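Local coordinates for protein chaperone CupB2 (Pseudomonas aeruginosa, PDB 3Q48) that probably acts as a periplasmic chaperone of the PapD-like family that assists the folding and assembly of fimbrial subunits, at residues 85-88 with 94-97; 35-40 with 46-51. All coordinates share one frame; numbering follows the deposited sequence.

Contact 1: residues 85-88 with 94-97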
ATOM      1  N   ALA A  85      14.396  -2.273  15.878  1.00 35.40           N
ATOM      2  CA  ALA A  85      13.421  -3.329  15.546  1.00 35.59           C
ATOM      3  C   ALA A  85      12.328  -3.429  16.614  1.00 35.37           C
ATOM      4  O   ALA A  85      11.230  -3.868  16.326  1.00 35.71           O
ATOM      5  CB  ALA A  85      14.113  -4.685  15.341  1.00 35.65           C
ATOM      6  N   VAL A  86      12.649  -3.002  17.831  1.00 35.47           N
ATOM      7  CA  VAL A  86      11.757  -3.018  18.963  1.00 34.99           C
ATOM      8  C   VAL A  86      11.942  -1.671  19.656  1.00 35.02           C
ATOM      9  O   VAL A  86      13.077  -1.221  19.926  1.00 34.69           O
ATOM     10  CB  VAL A  86      12.107  -4.168  19.963  1.00 36.69           C
ATOM     11  CG1 VAL A  86      10.975  -4.366  20.984  1.00 38.23           C
ATOM     12  CG2 VAL A  86      12.386  -5.514  19.244  1.00 35.75           C
ATOM     13  N   THR A  87      10.832  -1.009  19.949  1.00 34.52           N
ATOM     14  CA  THR A  87      10.921   0.297  20.589  1.00 34.02           C
ATOM     15  C   THR A  87       9.810   0.574  21.644  1.00 34.19           C
ATOM     16  O   THR A  87       8.674   0.131  21.552  1.00 34.05           O
ATOM     17  CB  THR A  87      11.178   1.414  19.538  1.00 33.13           C
ATOM     18  OG1 THR A  87      11.356   2.660  20.203  1.00 36.13           O
ATOM     19  CG2 THR A  87      10.061   1.537  18.579  1.00 32.66           C
ATOM     20  N   ARG A  88      10.210   1.203  22.726  1.00 34.99           N
ATOM     21  CA  ARG A  88       9.291   1.717  23.694  1.00 35.90           C
ATOM     22  C   ARG A  88       8.677   3.010  23.141  1.00 35.32           C
ATOM     23  O   ARG A  88       9.377   3.844  22.535  1.00 35.05           O
ATOM     24  CB  ARG A  88      10.069   2.065  24.945  1.00 37.23           C
ATOM     25  CG  ARG A  88       9.216   2.161  26.175  1.00 39.63           C
ATOM     26  CD  ARG A  88       9.971   2.893  27.271  1.00 44.48           C
ATOM     27  NE  ARG A  88       9.377   2.527  28.557  1.00 47.68           N
ATOM     28  CZ  ARG A  88       8.664   3.359  29.293  1.00 47.00           C
ATOM     29  NH1 ARG A  88       8.486   4.617  28.888  1.00 45.54           N
ATOM     30  NH2 ARG A  88       8.143   2.927  30.431  1.00 49.74           N
ATOM     31  N   GLY A  94       5.513   9.440  20.819  1.00 32.88           N
ATOM     32  CA  GLY A  94       5.726   8.828  19.531  1.00 31.07           C
ATOM     33  C   GLY A  94       7.168   8.428  19.411  1.00 30.84           C
ATOM     34  O   GLY A  94       8.049   9.070  19.997  1.00 31.33           O
ATOM     35  N   ALA A  95       7.407   7.367  18.657  1.00 29.55           N
ATOM     36  CA  ALA A  95       8.757   6.994  18.298  1.00 29.76           C
ATOM     37  C   ALA A  95       8.968   7.144  16.813  1.00 28.97           C
ATOM     38  O   ALA A  95       8.031   7.323  16.055  1.00 28.98           O
ATOM     39  CB  ALA A  95       9.060   5.577  18.744  1.00 30.10           C
ATOM     40  N   VAL A  96      10.218   7.072  16.404  1.00 29.24           N
ATOM     41  CA  VAL A  96      10.581   7.273  15.036  1.00 28.95           C
ATOM     42  C   VAL A  96      11.261   5.992  14.597  1.00 29.65           C
ATOM     43  O   VAL A  96      12.242   5.542  15.235  1.00 30.23           O
ATOM     44  CB  VAL A  96      11.616   8.411  14.908  1.00 30.23           C
ATOM     45  CG1 VAL A  96      12.050   8.566  13.420  1.00 29.24           C
ATOM     46  CG2 VAL A  96      11.084   9.748  15.503  1.00 29.61           C
ATOM     47  N   LEU A  97      10.763   5.400  13.515  1.00 28.45           N
ATOM     48  CA  LEU A  97      11.396   4.191  12.994  1.00 28.48           C
ATOM     49  C   LEU A  97      12.120   4.599  11.755  1.00 28.14           C
ATOM     50  O   LEU A  97      11.662   5.484  11.034  1.00 27.56           O
ATOM     51  CB  LEU A  97      10.388   3.108  12.618  1.00 27.98           C
ATOM     52  CG  LEU A  97       9.324   2.682  13.614  1.00 29.29           C
ATOM     53  CD1 LEU A  97       8.404   1.778  12.863  1.00 28.71           C
ATOM     54  CD2 LEU A  97       9.896   1.979  14.890  1.00 29.09           C
TER
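Arg88 meets segment 94-97 with its main-chain carbonyl, whose O lies 4.2 Å from Ala95 CB, and not with its flat guanidinium: the side chain starts away from segment 94-97 and comes no nearer to it than 7.2 Å, while NH1 forms a salt bridge with Glu90 OE1 in the turn of the hairpin. No ring or other planar side chain enters the interface; methyl groups of Thr87, Ala95 and Leu97 make most of it, joined by Thr87 OG1 and Arg88 O. Thr87 reaches across from its strand with both branches. A chi1 of -176° sets the hydroxyl opposite the residue's own backbone nitrogen, and this brings Thr87 OG1 to 4.0 Å from Ala95 CB. The same Thr87 OG1 donates a weak hydrogen bond, 3.3 Å long, to Arg88 O. The other branch, Thr87 CG2, presses against Leu97 CD2 at 3.7 Å, the two side chains meeting at a slant. The strands 80-89 and 93-101 form a beta hairpin of the immunoglobulin-like N-terminal domain, but no hydrogen bond links segments 85-88 and 94-97. Here the axes of 86-88 and 94-97 stand 8.0 Å apart at 156°, and the backbone of Thr87 pairs with Ala60 on strand 58-65, whereas segment 94-97 pairs with strand 45-52. The arms of the hairpin therefore meet through side chains, consistent with the two layers of the immunoglobulin-like sandwich. Leu97 is the buried member, and its side chain also touches Leu48, Val50 and Ala62.

Contact 2: residues 35-40 with 46-51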
ATOM      1  N   THR A  35      -0.281   5.633   6.197  1.00 41.31           N
ATOM      2  CA  THR A  35      -1.045   4.465   5.785  1.00 37.02           C
ATOM      3  C   THR A  35      -0.183   3.630   4.802  1.00 34.25           C
ATOM      4  O   THR A  35      -0.423   2.430   4.619  1.00 32.99           O
ATOM      5  CB  THR A  35      -2.449   4.782   5.208  1.00 37.55           C
ATOM      6  OG1 THR A  35      -2.321   5.389   3.931  1.00 35.70           O
ATOM      7  CG2 THR A  35      -3.296   5.725   6.149  1.00 40.48           C
ATOM      8  N   ARG A  36       0.824   4.258   4.194  1.00 30.40           N
ATOM      9  CA  ARG A  36       1.747   3.542   3.320  1.00 29.75           C
ATOM     10  C   ARG A  36       3.108   4.209   3.401  1.00 28.58           C
ATOM     11  O   ARG A  36       3.180   5.366   3.804  1.00 27.46           O
ATOM     12  CB  ARG A  36       1.259   3.474   1.839  1.00 29.21           C
ATOM     13  CG  ARG A  36       1.294   4.833   1.118  1.00 30.83           C
ATOM     14  CD  ARG A  36      -0.060   5.215   0.471  1.00 28.05           C
ATOM     15  NE  ARG A  36      -1.101   4.557   1.208  1.00 26.17           N
ATOM     16  CZ  ARG A  36      -1.844   3.539   0.759  1.00 28.27           C
ATOM     17  NH1 ARG A  36      -1.769   3.070  -0.513  1.00 21.62           N
ATOM     18  NH2 ARG A  36      -2.751   3.042   1.594  1.00 27.95           N
ATOM     19  N   VAL A  37       4.165   3.484   2.997  1.00 27.34           N
ATOM     20  CA  VAL A  37       5.516   4.062   2.894  1.00 27.40           C
ATOM     21  C   VAL A  37       6.009   4.096   1.421  1.00 27.92           C
ATOM     22  O   VAL A  37       5.970   3.087   0.734  1.00 28.28           O
ATOM     23  CB  VAL A  37       6.524   3.294   3.783  1.00 27.60           C
ATOM     24  CG1 VAL A  37       7.904   3.820   3.579  1.00 28.41           C
ATOM     25  CG2 VAL A  37       6.095   3.346   5.313  1.00 26.89           C
ATOM     26  N   VAL A  38       6.458   5.253   0.934  1.00 27.34           N
ATOM     27  CA  VAL A  38       7.031   5.313  -0.377  1.00 27.04           C
ATOM     28  C   VAL A  38       8.523   5.389  -0.210  1.00 28.10           C
ATOM     29  O   VAL A  38       9.047   6.250   0.523  1.00 28.15           O
ATOM     30  CB  VAL A  38       6.515   6.501  -1.171  1.00 27.59           C
ATOM     31  CG1 VAL A  38       7.204   6.566  -2.527  1.00 28.77           C
ATOM     32  CG2 VAL A  38       4.994   6.362  -1.381  1.00 26.41           C
ATOM     33  N   PHE A  39       9.222   4.463  -0.857  1.00 28.07           N
ATOM     34  CA  PHE A  39      10.632   4.456  -0.712  1.00 28.82           C
ATOM     35  C   PHE A  39      11.216   4.798  -2.056  1.00 30.34           C
ATOM     36  O   PHE A  39      11.191   3.970  -2.966  1.00 32.04           O
ATOM     37  CB  PHE A  39      11.158   3.126  -0.188  1.00 27.66           C
ATOM     38  CG  PHE A  39      12.531   3.226   0.344  1.00 25.72           C
ATOM     39  CD1 PHE A  39      12.767   3.066   1.699  1.00 22.71           C
ATOM     40  CD2 PHE A  39      13.621   3.516  -0.524  1.00 26.21           C
ATOM     41  CE1 PHE A  39      14.080   3.195   2.235  1.00 22.92           C
ATOM     42  CE2 PHE A  39      14.960   3.641  -0.016  1.00 24.40           C
ATOM     43  CZ  PHE A  39      15.167   3.494   1.391  1.00 24.18           C
ATOM     44  N   PRO A  40      11.757   6.018  -2.181  1.00 31.23           N
ATOM     45  CA  PRO A  40      12.337   6.473  -3.457  1.00 31.70           C
ATOM     46  C   PRO A  40      13.773   5.955  -3.607  1.00 32.68           C
ATOM     47  O   PRO A  40      14.584   6.097  -2.676  1.00 31.63           O
ATOM     48  CB  PRO A  40      12.276   8.005  -3.350  1.00 31.76           C
ATOM     49  CG  PRO A  40      11.897   8.323  -1.840  1.00 31.78           C
ATOM     50  CD  PRO A  40      11.958   6.998  -1.092  1.00 30.77           C
ATOM     51  N   VAL A  46      14.408   6.176   4.857  1.00 36.69           N
ATOM     52  CA  VAL A  46      13.227   7.033   5.095  1.00 34.22           C
ATOM     53  C   VAL A  46      12.723   6.742   6.505  1.00 33.80           C
ATOM     54  O   VAL A  46      12.794   5.582   6.965  1.00 34.02           O
ATOM     55  CB  VAL A  46      12.023   6.889   4.045  1.00 33.60           C
ATOM     56  CG1 VAL A  46      12.494   6.993   2.559  1.00 31.88           C
ATOM     57  CG2 VAL A  46      11.201   5.634   4.261  1.00 31.00           C
ATOM     58  N   THR A  47      12.242   7.778   7.191  1.00 32.27           N
ATOM     59  CA  THR A  47      11.715   7.643   8.547  1.00 31.11           C
ATOM     60  C   THR A  47      10.194   7.619   8.547  1.00 30.65           C
ATOM     61  O   THR A  47       9.564   7.887   7.541  1.00 30.25           O
ATOM     62  CB  THR A  47      12.195   8.767   9.493  1.00 31.29           C
ATOM     63  OG1 THR A  47      11.651   9.998   9.050  1.00 31.61           O
ATOM     64  CG2 THR A  47      13.674   8.893   9.499  1.00 30.50           C
ATOM     65  N   LEU A  48       9.613   7.299   9.699  1.00 31.47           N
ATOM     66  CA  LEU A  48       8.192   7.026   9.863  1.00 31.36           C
ATOM     67  C   LEU A  48       7.905   7.188  11.342  1.00 31.59           C
ATOM     68  O   LEU A  48       8.650   6.671  12.174  1.00 31.70           O
ATOM     69  CB  LEU A  48       7.914   5.565   9.460  1.00 31.62           C
ATOM     70  CG  LEU A  48       6.586   4.941   9.934  1.00 32.91           C
ATOM     71  CD1 LEU A  48       5.484   5.281   8.985  1.00 34.34           C
ATOM     72  CD2 LEU A  48       6.676   3.404  10.111  1.00 35.78           C
ATOM     73  N   ARG A  49       6.828   7.891  11.681  1.00 32.48           N
ATOM     74  CA  ARG A  49       6.435   8.058  13.095  1.00 33.39           C
ATOM     75  C   ARG A  49       5.370   7.044  13.485  1.00 33.79           C
ATOM     76  O   ARG A  49       4.432   6.801  12.700  1.00 33.17           O
ATOM     77  CB  ARG A  49       5.933   9.464  13.378  1.00 33.16           C
ATOM     78  CG  ARG A  49       6.960  10.509  13.132  1.00 35.71           C
ATOM     79  CD  ARG A  49       6.360  11.867  13.426  1.00 41.91           C
ATOM     80  NE  ARG A  49       7.251  12.967  13.035  1.00 45.36           N
ATOM     81  CZ  ARG A  49       6.983  14.258  13.240  1.00 47.82           C
ATOM     82  NH1 ARG A  49       5.854  14.618  13.843  1.00 47.94           N
ATOM     83  NH2 ARG A  49       7.841  15.193  12.849  1.00 49.61           N
ATOM     84  N   VAL A  50       5.538   6.450  14.673  1.00 34.32           N
ATOM     85  CA  VAL A  50       4.506   5.652  15.291  1.00 36.00           C
ATOM     86  C   VAL A  50       4.133   6.252  16.638  1.00 37.43           C
ATOM     87  O   VAL A  50       4.975   6.392  17.491  1.00 38.77           O
ATOM     88  CB  VAL A  50       4.921   4.169  15.482  1.00 36.37           C
ATOM     89  CG1 VAL A  50       5.446   3.579  14.169  1.00 36.48           C
ATOM     90  CG2 VAL A  50       5.963   4.032  16.581  1.00 37.32           C
ATOM     91  N   SER A  51       2.868   6.613  16.812  1.00 38.52           N
ATOM     92  CA  SER A  51       2.366   7.247  18.027  1.00 39.89           C
ATOM     93  C   SER A  51       1.695   6.252  18.953  1.00 41.29           C
ATOM     94  O   SER A  51       1.018   5.313  18.516  1.00 41.31           O
ATOM     95  CB  SER A  51       1.325   8.318  17.708  1.00 40.31           C
ATOM     96  OG  SER A  51       1.839   9.310  16.849  1.00 40.06           O
TER
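Val37 faces strand 46-51 with both methyl groups, each used for a different partner. CG1, on the far side of CB from the backbone nitrogen, lies 3.8 Å from Val46 CG2; Val37 CG2, beside that nitrogen, approaches Leu48 CD1 more loosely at 4.2 Å, with the two side chains nearly perpendicular. Leu116 touches both Val37 and Leu48 and extends this apolar cluster. The next residue, Val38, starts its side chain away from the other strand, and it is Val38 O that sits near Val46 CG1, at 4.1 Å. The strand segments 36-40 and 46-51 run antiparallel at 167° with axes 8.5 Å apart, but no hydrogen bond joins them. Strand 36-40 instead pairs in parallel with 136-145 and strand 45-52 with 93-101, an arrangement consistent with the two layers of the immunoglobulin-like sandwich meeting at this margin. Phe39 receives Val46 over one face of its ring in a CH-pi contact: Val46 CG1 is 4.2 Å from the Phe39 ring centroid, 19° off the normal and displaced toward the rim. The second methyl of Val46, CG2, also reaches Phe39 CD1 at 4.0 Å, and the ring of Phe80 meets the same phenylalanine with its plane inclined. Pro40 adds a further contact, its CD 3.7 Å from Val46 CG1.

How the contacts relate
From the N terminus, contact 2 comes first, bringing strand 36-40 against 45-52 and closing the short loop 41-44. Contact 1 follows later in the chain, closing the hairpin turn between 80-89 and 93-101. The two are in series and neither nest nor cross. Their centres lie about 12 Å apart, and they are joined by the pairing of 45-52 with 93-101: probable backbone hydrogen bonds run from Leu97 N to Leu48 O and from Ala95 N to Val50 O. Contact 2 sets 45-52 against 36-40, the two outermost strands of the sheet, and contact 1 sets 93-101 against 80-89, all within the N-terminal domain.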